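PDB 1U8S: glycine cleavage system transcriptional repressor, putative from Vibrio cholerae, which probably represses transcription of the glycine cleavage system genes through a pair of ACT domains. Local coordinates for residues Asn21-Leu26 and Lys44-Leu49; Ser57-Val62 and Met79-Pro84; Glu108-Phe113 and Phe141-Ser146. All coordinates share one frame; numbering follows the deposited sequence.

Interaction 1 of 3, residues Asn21-Leu26 and Lys44-Leu49; sequences NEVVRL and KEFTLL
The helix-on-sheet interface of the first ACT domain is built here from V23 on helix 19-28 and the pair F46 and L48 on strand 45-54. V23 divides its two methyls between the strand residues. CG1, anti to the backbone N (chi1 179°), meets L48 CD2 tip to tip at 3.6 Å, the closest approach between the two segments. CG2, placed beside the backbone N, instead comes obliquely to the F46 ring and lies 4.4 Å from F46 CE2. Since F46 and L48 are two residues apart on an extended strand, both project from the same side of the sheet, and they lean on one another through F46 CZ and L48 CB, 4.0 Å apart. No hydrogen bond crosses between the segments; the contact is wholly apolar and buried, with the V23 and L48 CA atoms 9.5 Å apart. The alternate residues E45 and T47 point elsewhere: T47 OG1 bonds to A40 O on the adjoining strand 33-42, while the E45 carboxylate forms a salt bridge with K80 of the second subunit. This is helix-on-sheet packing within the beta-alpha-beta-beta-alpha-beta, ferredoxin-like fold of ACT domains, whose antiparallel sheet has strand order 2-3-1-4.

Interaction 2 of 3, residues Ser57-Val62 and Met79-Pro84; sequences SNITRV and MKRTSP
NH1 of R81 is held by a salt bridge to E63 OE1 and is also the guanidinium atom closest to I59, whose CG2 lies 4.0 Å from it. The contact joins helix 56-71 to the outermost strand 76-82 of the first ACT sheet, the second helix and the last strand of that ferredoxin-like fold. I59 CG2 sits over one face of the guanidinium, so the group has a methyl against its flat side as well as a carboxylate at NH1. The two side chains cross obliquely. A bend in the arginine chain at chi3 (89°) brings the guanidinium back to the helix, although the side chain does not leave the strand pointing straight at it; I59 CG2, anti to its own nitrogen, is directed at the strand. E63, one turn beyond I59 on the helix, probably stabilises the arginine's charge. The residues on either side of R81 in sequence, K80 and T82, turn to the second subunit, where both meet E45. From the same strand, M79 reaches the helix further along, touching E63 and L66. Across the segments its SD comes within 4.2 Å of the backbone atom V62 O.

Interaction 3 of 3, residues Glu108-Phe113 and Phe141-Ser146; sequences EKFTQF and FHIAIS
The ring of F110, on helix 107-116, is approached obliquely by I143 CD1, which stands 4.0 Å from F110 CD2. V98 of the neighbouring strand 92-100, F162 and L165 of helix 155-168, and V171 also touch this phenylalanine, so its packing joins both helices to the sheet of the second ACT domain. The base of the side chain has a separate partner: I145 CD1 is 3.9 Å from F110 CB. With CG anti to the carbonyl carbon (chi1 -76°), the ring swings toward I143 and leaves CB to meet I145. Both isoleucines lie on strand 141-149; in each, CG1 is anti to the carbonyl carbon and chi2 near 180° keeps the chain extended, so CD1 reaches toward the helix. Between them I143 CG2 packs 3.9 Å from I145 CD1, making one continuous aliphatic surface along the strand. The alternate residue H142 turns to the other face of the sheet, where ND1 is hydrogen-bonded to Y97 OH. On the helix, E108 reaches R25 of the second subunit in a salt bridge. Between helix and strand themselves no polar bond forms, which implies that shape and burial of hydrocarbon, rather than directed bonds, hold F110 against the two isoleucines.

How the interactions relate
Interactions 1 and 2 belong to the same ACT domain and reach the same sheet: strand 45-54 runs into helix 56-71, and the centres of the two contacts lie about 17 Å apart, with nearest atoms about 4 Å apart. Interaction 3 repeats the theme of interaction 1 in the second domain, first helix against the third strand of its sheet in chain order, about 28 Å away between centres; interaction 2 is about 33 Å from it. All three touch the second subunit. E45 of interaction 1 pairs with K80 and T82 of interaction 2 across the dimer, and R25 of interaction 1 with E108 of interaction 3, consistent with a domain-swapped dimer.

Interaction 1 of 3, residues Asn21-Leu26 and Lys44-Leu49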
# COMPACT_ATOMS: atom_id res chain seq x y z
N ASN B 21 12.55 5.38 -8.52
CA ASN B 21 12.97 6.72 -8.94
C ASN B 21 12.31 7.04 -10.27
O ASN B 21 11.60 8.04 -10.40
CB ASN B 21 14.49 6.78 -9.12
CG ASN B 21 15.21 7.21 -7.86
OD1 ASN B 21 16.33 6.77 -7.59
ND2 ASN B 21 14.59 8.11 -7.09
N GLU B 22 12.55 6.19 -11.25
CA GLU B 22 12.01 6.37 -12.59
C GLU B 22 10.50 6.51 -12.59
O GLU B 22 9.95 7.30 -13.36
CB GLU B 22 12.43 5.19 -13.46
CG GLU B 22 13.93 4.96 -13.46
CD GLU B 22 14.31 3.56 -13.90
OE1 GLU B 22 15.50 3.18 -13.74
OE2 GLU B 22 13.43 2.83 -14.40
N VAL B 23 9.83 5.76 -11.73
CA VAL B 23 8.38 5.83 -11.67
C VAL B 23 7.89 7.21 -11.28
O VAL B 23 7.10 7.82 -12.01
CB VAL B 23 7.81 4.80 -10.69
CG1 VAL B 23 6.29 4.92 -10.65
CG2 VAL B 23 8.21 3.40 -11.12
N VAL B 24 8.35 7.72 -10.15
CA VAL B 24 7.91 9.05 -9.72
C VAL B 24 8.53 10.09 -10.64
O VAL B 24 8.01 11.20 -10.79
CB VAL B 24 8.34 9.37 -8.26
CG1 VAL B 24 7.88 8.26 -7.33
CG2 VAL B 24 9.84 9.56 -8.18
N ARG B 25 9.64 9.71 -11.26
CA ARG B 25 10.37 10.59 -12.17
C ARG B 25 9.52 10.81 -13.41
O ARG B 25 9.28 11.95 -13.82
CB ARG B 25 11.70 9.93 -12.54
CG ARG B 25 12.58 10.72 -13.49
CD ARG B 25 13.91 10.01 -13.71
NE ARG B 25 14.62 10.56 -14.86
CZ ARG B 25 14.15 10.54 -16.10
NH1 ARG B 25 12.96 9.99 -16.36
NH2 ARG B 25 14.85 11.07 -17.10
N LEU B 26 9.06 9.71 -13.98
CA LEU B 26 8.24 9.74 -15.18
C LEU B 26 6.93 10.46 -14.90
O LEU B 26 6.46 11.26 -15.72
CB LEU B 26 7.98 8.30 -15.65
CG LEU B 26 7.34 8.06 -17.01
CD1 LEU B 26 7.69 6.65 -17.48
CD2 LEU B 26 5.83 8.25 -16.92
N LYS B 44 10.97 -10.48 -3.57
CA LYS B 44 12.09 -9.74 -4.14
C LYS B 44 11.50 -8.64 -5.01
O LYS B 44 12.22 -7.93 -5.71
CB LYS B 44 12.95 -10.67 -5.00
CG LYS B 44 13.36 -11.97 -4.33
CD LYS B 44 14.27 -11.75 -3.13
CE LYS B 44 14.68 -13.08 -2.49
NZ LYS B 44 15.65 -12.92 -1.35
N GLU B 45 10.17 -8.48 -4.94
CA GLU B 45 9.45 -7.50 -5.75
C GLU B 45 9.19 -6.11 -5.17
O GLU B 45 9.07 -5.91 -3.96
CB GLU B 45 8.10 -8.08 -6.18
CG GLU B 45 8.16 -9.51 -6.66
CD GLU B 45 9.12 -9.69 -7.82
OE1 GLU B 45 9.85 -10.70 -7.81
OE2 GLU B 45 9.13 -8.84 -8.74
N PHE B 46 9.09 -5.15 -6.09
CA PHE B 46 8.79 -3.77 -5.76
C PHE B 46 7.32 -3.63 -6.15
O PHE B 46 6.96 -3.84 -7.31
CB PHE B 46 9.69 -2.85 -6.61
CG PHE B 46 9.17 -1.44 -6.76
CD1 PHE B 46 9.39 -0.48 -5.77
CD2 PHE B 46 8.45 -1.06 -7.90
CE1 PHE B 46 8.91 0.84 -5.92
CE2 PHE B 46 7.97 0.24 -8.06
CZ PHE B 46 8.20 1.19 -7.07
N THR B 47 6.45 -3.32 -5.19
CA THR B 47 5.03 -3.17 -5.50
C THR B 47 4.58 -1.76 -5.16
O THR B 47 4.90 -1.24 -4.08
CB THR B 47 4.14 -4.19 -4.73
OG1 THR B 47 4.25 -3.97 -3.33
CG2 THR B 47 4.57 -5.60 -5.03
N LEU B 48 3.83 -1.16 -6.08
CA LEU B 48 3.35 0.21 -5.93
C LEU B 48 1.88 0.50 -6.30
O LEU B 48 1.41 0.10 -7.37
CB LEU B 48 4.24 1.11 -6.77
CG LEU B 48 3.73 2.51 -7.05
CD1 LEU B 48 4.19 3.42 -5.95
CD2 LEU B 48 4.29 2.99 -8.38
N LEU B 49 1.17 1.18 -5.40
CA LEU B 49 -0.20 1.60 -5.66
C LEU B 49 -0.05 3.10 -5.77
O LEU B 49 0.62 3.69 -4.93
CB LEU B 49 -1.13 1.29 -4.49
CG LEU B 49 -1.37 -0.19 -4.25
CD1 LEU B 49 -2.44 -0.38 -3.17
CD2 LEU B 49 -1.79 -0.86 -5.58

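Interaction 2 of 3, residues Ser57-Val62 and Met79-Pro84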
# COMPACT_ATOMS: atom_id res chain seq x y z
N SER B 57 -4.10 16.15 -21.07
CA SER B 57 -2.91 16.03 -21.91
C SER B 57 -1.79 15.31 -21.16
O SER B 57 -1.21 14.33 -21.67
CB SER B 57 -2.45 17.42 -22.36
OG SER B 57 -1.28 17.34 -23.17
N ASN B 58 -1.49 15.78 -19.95
CA ASN B 58 -0.42 15.21 -19.13
C ASN B 58 -0.67 13.77 -18.69
O ASN B 58 0.25 12.96 -18.64
CB ASN B 58 -0.18 16.09 -17.91
CG ASN B 58 0.48 17.41 -18.27
OD1 ASN B 58 1.27 17.48 -19.21
ND2 ASN B 58 0.16 18.46 -17.52
N ILE B 59 -1.92 13.46 -18.37
CA ILE B 59 -2.29 12.12 -17.97
C ILE B 59 -2.01 11.19 -19.14
O ILE B 59 -1.39 10.14 -18.98
CB ILE B 59 -3.78 12.04 -17.59
CG1 ILE B 59 -4.03 12.82 -16.30
CG2 ILE B 59 -4.19 10.58 -17.40
CD1 ILE B 59 -3.44 12.16 -15.05
N THR B 60 -2.46 11.57 -20.33
CA THR B 60 -2.23 10.75 -21.51
C THR B 60 -0.73 10.52 -21.65
O THR B 60 -0.28 9.41 -21.96
CB THR B 60 -2.75 11.43 -22.78
OG1 THR B 60 -4.14 11.73 -22.62
CG2 THR B 60 -2.58 10.51 -23.99
N ARG B 61 0.05 11.57 -21.40
CA ARG B 61 1.50 11.48 -21.47
C ARG B 61 1.98 10.37 -20.55
O ARG B 61 2.91 9.64 -20.89
CB ARG B 61 2.16 12.78 -21.05
CG ARG B 61 3.68 12.68 -20.90
CD ARG B 61 4.38 12.57 -22.25
NE ARG B 61 5.82 12.33 -22.11
CZ ARG B 61 6.71 12.54 -23.07
NH1 ARG B 61 6.31 13.00 -24.26
NH2 ARG B 61 8.00 12.29 -22.86
N VAL B 62 1.35 10.26 -19.39
CA VAL B 62 1.70 9.24 -18.41
C VAL B 62 1.15 7.88 -18.85
O VAL B 62 1.81 6.85 -18.67
CB VAL B 62 1.13 9.57 -17.01
CG1 VAL B 62 1.49 8.48 -16.02
CG2 VAL B 62 1.66 10.90 -16.55
N MET B 79 -3.17 0.55 -15.29
CA MET B 79 -3.70 1.88 -14.99
C MET B 79 -5.22 1.94 -15.16
O MET B 79 -5.82 1.05 -15.76
CB MET B 79 -3.09 2.93 -15.91
CG MET B 79 -1.59 2.87 -16.04
SD MET B 79 -1.05 4.09 -17.22
CE MET B 79 -1.59 3.32 -18.80
N LYS B 80 -5.82 3.00 -14.63
CA LYS B 80 -7.26 3.18 -14.74
C LYS B 80 -7.68 4.57 -14.30
O LYS B 80 -7.48 4.96 -13.15
CB LYS B 80 -8.02 2.14 -13.91
CG LYS B 80 -9.52 2.42 -13.88
CD LYS B 80 -10.30 1.34 -13.17
CE LYS B 80 -11.79 1.65 -13.22
NZ LYS B 80 -12.62 0.54 -12.69
N ARG B 81 -8.28 5.32 -15.21
CA ARG B 81 -8.74 6.65 -14.87
C ARG B 81 -9.83 6.47 -13.81
O ARG B 81 -10.41 5.39 -13.69
CB ARG B 81 -9.29 7.35 -16.12
CG ARG B 81 -8.29 7.38 -17.28
CD ARG B 81 -8.92 7.92 -18.57
NE ARG B 81 -8.82 9.37 -18.70
CZ ARG B 81 -7.88 10.00 -19.39
NH1 ARG B 81 -6.95 9.30 -20.04
NH2 ARG B 81 -7.85 11.32 -19.44
N THR B 82 -10.10 7.52 -13.05
CA THR B 82 -11.10 7.46 -12.00
C THR B 82 -11.51 8.87 -11.57
O THR B 82 -10.82 9.84 -11.86
CB THR B 82 -10.57 6.67 -10.78
OG1 THR B 82 -11.60 6.54 -9.79
CG2 THR B 82 -9.37 7.37 -10.17
N SER B 83 -12.65 8.98 -10.89
CA SER B 83 -13.17 10.25 -10.41
C SER B 83 -12.19 10.86 -9.43
O SER B 83 -11.30 10.16 -8.94
CB SER B 83 -14.51 10.06 -9.70
OG SER B 83 -15.49 9.48 -10.55
N PRO B 84 -12.33 12.16 -9.12
CA PRO B 84 -11.41 12.77 -8.17
C PRO B 84 -11.51 12.09 -6.82
O PRO B 84 -12.53 11.49 -6.48
CB PRO B 84 -11.84 14.23 -8.15
CG PRO B 84 -13.28 14.17 -8.49
CD PRO B 84 -13.31 13.15 -9.60

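Interaction 3 of 3, residues Glu108-Phe113 and Phe141-Ser146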
# COMPACT_ATOMS: atom_id res chain seq x y z
N GLU B 108 -12.86 -13.12 6.27
CA GLU B 108 -13.89 -12.26 5.66
C GLU B 108 -14.93 -11.77 6.66
O GLU B 108 -15.68 -10.84 6.38
CB GLU B 108 -14.56 -12.98 4.49
CG GLU B 108 -14.98 -14.40 4.80
CD GLU B 108 -14.08 -15.44 4.14
OE1 GLU B 108 -12.85 -15.39 4.37
OE2 GLU B 108 -14.62 -16.30 3.40
N LYS B 109 -14.98 -12.41 7.83
CA LYS B 109 -15.90 -12.02 8.89
C LYS B 109 -15.37 -10.70 9.45
O LYS B 109 -16.11 -9.77 9.74
CB LYS B 109 -15.91 -13.07 10.00
CG LYS B 109 -16.63 -14.36 9.63
CD LYS B 109 -18.05 -14.37 10.20
CE LYS B 109 -18.91 -15.40 9.51
NZ LYS B 109 -18.12 -16.64 9.29
N PHE B 110 -14.05 -10.63 9.58
CA PHE B 110 -13.39 -9.44 10.10
C PHE B 110 -13.30 -8.30 9.12
O PHE B 110 -13.35 -7.15 9.54
CB PHE B 110 -12.04 -9.83 10.69
CG PHE B 110 -12.17 -10.51 12.03
CD1 PHE B 110 -12.51 -9.77 13.17
CD2 PHE B 110 -12.08 -11.89 12.14
CE1 PHE B 110 -12.76 -10.39 14.38
CE2 PHE B 110 -12.32 -12.53 13.36
CZ PHE B 110 -12.67 -11.77 14.48
N THR B 111 -13.19 -8.59 7.83
CA THR B 111 -13.15 -7.52 6.86
C THR B 111 -14.57 -6.97 6.81
O THR B 111 -14.78 -5.76 6.73
CB THR B 111 -12.70 -8.00 5.44
OG1 THR B 111 -13.62 -8.98 4.94
CG2 THR B 111 -11.31 -8.59 5.51
N GLN B 112 -15.55 -7.86 6.88
CA GLN B 112 -16.95 -7.43 6.86
C GLN B 112 -17.23 -6.52 8.06
O GLN B 112 -17.99 -5.56 7.97
CB GLN B 112 -17.87 -8.65 6.90
CG GLN B 112 -19.36 -8.37 6.73
CD GLN B 112 -19.73 -7.79 5.36
OE1 GLN B 112 -20.82 -8.08 4.83
NE2 GLN B 112 -18.85 -6.96 4.78
N PHE B 113 -16.60 -6.82 9.19
CA PHE B 113 -16.76 -6.03 10.41
C PHE B 113 -16.43 -4.57 10.13
O PHE B 113 -17.10 -3.66 10.63
CB PHE B 113 -15.83 -6.55 11.50
CG PHE B 113 -15.80 -5.71 12.75
CD1 PHE B 113 -16.86 -5.75 13.65
CD2 PHE B 113 -14.72 -4.87 13.01
CE1 PHE B 113 -16.84 -4.98 14.81
CE2 PHE B 113 -14.68 -4.09 14.16
CZ PHE B 113 -15.75 -4.14 15.07
N PHE B 141 -4.37 -20.16 13.27
CA PHE B 141 -4.56 -19.20 12.19
C PHE B 141 -4.55 -17.78 12.78
O PHE B 141 -5.31 -17.50 13.71
CB PHE B 141 -5.89 -19.48 11.50
CG PHE B 141 -6.07 -18.74 10.21
CD1 PHE B 141 -5.32 -19.09 9.09
CD2 PHE B 141 -6.98 -17.70 10.10
CE1 PHE B 141 -5.47 -18.42 7.88
CE2 PHE B 141 -7.14 -17.02 8.90
CZ PHE B 141 -6.38 -17.38 7.79
N HIS B 142 -3.69 -16.90 12.25
CA HIS B 142 -3.60 -15.52 12.73
C HIS B 142 -3.99 -14.48 11.67
O HIS B 142 -3.50 -14.50 10.54
CB HIS B 142 -2.18 -15.18 13.22
CG HIS B 142 -1.71 -15.99 14.39
ND1 HIS B 142 -0.66 -15.60 15.19
CD2 HIS B 142 -2.13 -17.18 14.88
CE1 HIS B 142 -0.45 -16.52 16.12
NE2 HIS B 142 -1.33 -17.49 15.95
N ILE B 143 -4.87 -13.56 12.05
CA ILE B 143 -5.31 -12.49 11.16
C ILE B 143 -4.77 -11.17 11.70
O ILE B 143 -4.79 -10.92 12.90
CB ILE B 143 -6.87 -12.42 11.09
CG1 ILE B 143 -7.42 -13.73 10.50
CG2 ILE B 143 -7.33 -11.23 10.25
CD1 ILE B 143 -8.96 -13.81 10.44
N ALA B 144 -4.24 -10.33 10.81
CA ALA B 144 -3.72 -9.02 11.22
C ALA B 144 -4.26 -7.97 10.26
O ALA B 144 -4.01 -8.03 9.05
CB ALA B 144 -2.20 -9.01 11.21
N ILE B 145 -5.00 -7.01 10.80
CA ILE B 145 -5.59 -5.96 9.98
C ILE B 145 -5.25 -4.57 10.51
O ILE B 145 -5.21 -4.35 11.73
CB ILE B 145 -7.15 -6.09 9.97
CG1 ILE B 145 -7.57 -7.36 9.21
CG2 ILE B 145 -7.80 -4.83 9.37
CD1 ILE B 145 -9.01 -7.78 9.45
N SER B 146 -5.01 -3.63 9.60
CA SER B 146 -4.74 -2.24 9.98
C SER B 146 -5.81 -1.41 9.32
O SER B 146 -6.02 -1.52 8.11
CB SER B 146 -3.35 -1.79 9.51
OG SER B 146 -2.34 -2.34 10.34